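Local atomic coordinates of endoglucanase (Ganoderma lucidum, PDB entry 5D8Z), a protein that probably hydrolyses internal beta-1,4-glucosidic bonds of cellulose-like glucans, as a family 5 endoglucanase of a wood-decay fungus. Residues P324-N328 with G329-D333. Residues are numbered along the deposited sequence; the frame is centred on the assembly and turned at random.
Sequences PTDTN and GVWTD
One face of the W331 indole carries D326: D326 CB sits 3.5 Å from the centroid of the W331 six-membered ring, a CH-pi contact almost straight along the ring normal. The D326 carboxylate follows over CZ2 and CE2, stacked on the ring, its plane tilted 10° from the indole. P324 comes in obliquely at the benzo part, CG to W331 CE3 3.6 Å, and the H65 ring stacks on W331 from helix 59-68. D326 has CG anti to its backbone N (chi1 180°), which leaves OD1 beside the turn, where D326 OD1 accepts from G329 N at 2.9 Å through its syn lone pair.

That bend is the type I' turn of a two-stranded antiparallel beta hairpin, N328-G329 at its corner, standing on the surface outside the eight-stranded TIM barrel, against helix 59-68. G329 adopts backbone angles that would press a side chain against the carbonyl O of N328. T327 and V330 close the turn as a hydrogen-bonded pair; the bond from T327 N to V330 O is nearly straight at 171°. Replacing W331 with an alanine would probably leave D326 CB and P324 CG facing a gap and deprive H65 of its stacking partner. At the open end T325 N donates to T332 O at 2.8 Å, in the carbonyl plane, and a water bridges T325 OG1 to that same oxygen. D333 OD2 touches P324 CB and is hydrogen-bonded to H65 NE2.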
loop_
_atom_site.group_PDB
_atom_site.type_symbol
_atom_site.label_atom_id
_atom_site.label_comp_id
_atom_site.label_asym_id
_atom_site.label_seq_id
_atom_site.Cartn_x
_atom_site.Cartn_y
_atom_site.Cartn_z
ATOM N N PRO A 324 -7.021 -15.342 -7.501
ATOM C CA PRO A 324 -7.959 -16.409 -7.544
ATOM C C PRO A 324 -8.340 -16.746 -8.978
ATOM O O PRO A 324 -8.014 -16.005 -9.892
ATOM C CB PRO A 324 -9.172 -15.801 -6.831
ATOM C CG PRO A 324 -9.154 -14.387 -7.288
ATOM C CD PRO A 324 -7.695 -14.040 -7.334
ATOM N N THR A 325 -9.098 -17.823 -9.141
ATOM C CA THR A 325 -9.484 -18.358 -10.425
ATOM C C THR A 325 -11.007 -18.301 -10.592
ATOM O O THR A 325 -11.754 -18.677 -9.666
ATOM C CB THR A 325 -9.021 -19.835 -10.484
ATOM O OG1 THR A 325 -7.645 -19.935 -10.089
ATOM C CG2 THR A 325 -9.186 -20.405 -11.850
ATOM N N ASP A 326 -11.460 -17.897 -11.788
ATOM C CA ASP A 326 -12.894 -17.806 -12.123
ATOM C C ASP A 326 -13.306 -18.933 -13.070
ATOM O O ASP A 326 -12.927 -18.960 -14.243
ATOM C CB ASP A 326 -13.201 -16.432 -12.750
ATOM C CG ASP A 326 -14.675 -16.249 -13.144
ATOM O OD1 ASP A 326 -15.557 -17.006 -12.678
ATOM O OD2 ASP A 326 -14.948 -15.318 -13.928
ATOM N N THR A 327 -14.115 -19.854 -12.562
ATOM C CA THR A 327 -14.656 -20.923 -13.375
ATOM C C THR A 327 -16.142 -20.722 -13.497
ATOM O O THR A 327 -16.909 -21.131 -12.637
ATOM C CB THR A 327 -14.354 -22.293 -12.767
ATOM O OG1 THR A 327 -12.986 -22.339 -12.340
ATOM C CG2 THR A 327 -14.562 -23.362 -13.801
ATOM N N ASN A 328 -16.534 -20.057 -14.579
ATOM C CA ASN A 328 -17.939 -19.811 -14.887
ATOM C C ASN A 328 -18.699 -19.288 -13.681
ATOM O O ASN A 328 -19.742 -19.794 -13.358
ATOM C CB ASN A 328 -18.617 -21.084 -15.416
ATOM C CG ASN A 328 -17.891 -21.688 -16.617
ATOM O OD1 ASN A 328 -17.905 -21.129 -17.726
ATOM N ND2 ASN A 328 -17.259 -22.848 -16.402
ATOM N N GLY A 329 -18.160 -18.268 -13.026
ATOM C CA GLY A 329 -18.772 -17.707 -11.820
ATOM C C GLY A 329 -18.149 -18.166 -10.508
ATOM O O GLY A 329 -18.166 -17.422 -9.538
ATOM N N VAL A 330 -17.608 -19.382 -10.463
ATOM C CA VAL A 330 -17.057 -19.939 -9.218
ATOM C C VAL A 330 -15.557 -19.593 -9.036
ATOM O O VAL A 330 -14.698 -19.991 -9.806
ATOM C CB VAL A 330 -17.322 -21.480 -9.141
ATOM C CG1 VAL A 330 -16.571 -22.141 -7.989
ATOM C CG2 VAL A 330 -18.816 -21.772 -9.033
ATOM N N TRP A 331 -15.247 -18.860 -7.987
ATOM C CA TRP A 331 -13.893 -18.427 -7.753
ATOM C C TRP A 331 -13.198 -19.330 -6.770
ATOM O O TRP A 331 -13.832 -19.878 -5.887
ATOM C CB TRP A 331 -13.896 -17.022 -7.185
ATOM C CG TRP A 331 -14.391 -16.044 -8.162
ATOM C CD1 TRP A 331 -15.683 -15.774 -8.462
ATOM C CD2 TRP A 331 -13.588 -15.203 -8.992
ATOM N NE1 TRP A 331 -15.734 -14.807 -9.431
ATOM C CE2 TRP A 331 -14.457 -14.454 -9.781
ATOM C CE3 TRP A 331 -12.211 -15.041 -9.163
ATOM C CZ2 TRP A 331 -14.005 -13.539 -10.715
ATOM C CZ3 TRP A 331 -11.758 -14.138 -10.109
ATOM C CH2 TRP A 331 -12.649 -13.392 -10.860
ATOM N N THR A 332 -11.881 -19.449 -6.902
ATOM C CA THR A 332 -11.111 -20.367 -6.083
ATOM C C THR A 332 -9.873 -19.622 -5.712
ATOM O O THR A 332 -9.230 -19.066 -6.583
ATOM C CB THR A 332 -10.807 -21.673 -6.878
ATOM O OG1 THR A 332 -11.828 -22.627 -6.582
ATOM C CG2 THR A 332 -9.435 -22.316 -6.552
ATOM N N ASP A 333 -9.539 -19.605 -4.424
ATOM C CA ASP A 333 -8.375 -18.864 -3.969
ATOM C C ASP A 333 -7.077 -19.629 -4.009
ATOM O O ASP A 333 -7.047 -20.834 -4.095
ATOM C CB ASP A 333 -8.609 -18.386 -2.539
ATOM C CG ASP A 333 -9.671 -17.338 -2.467
ATOM O OD1 ASP A 333 -10.591 -17.476 -1.641
ATOM O OD2 ASP A 333 -9.614 -16.388 -3.278
HETATM O O HOH W 1 -6.408 -19.522 -7.723
#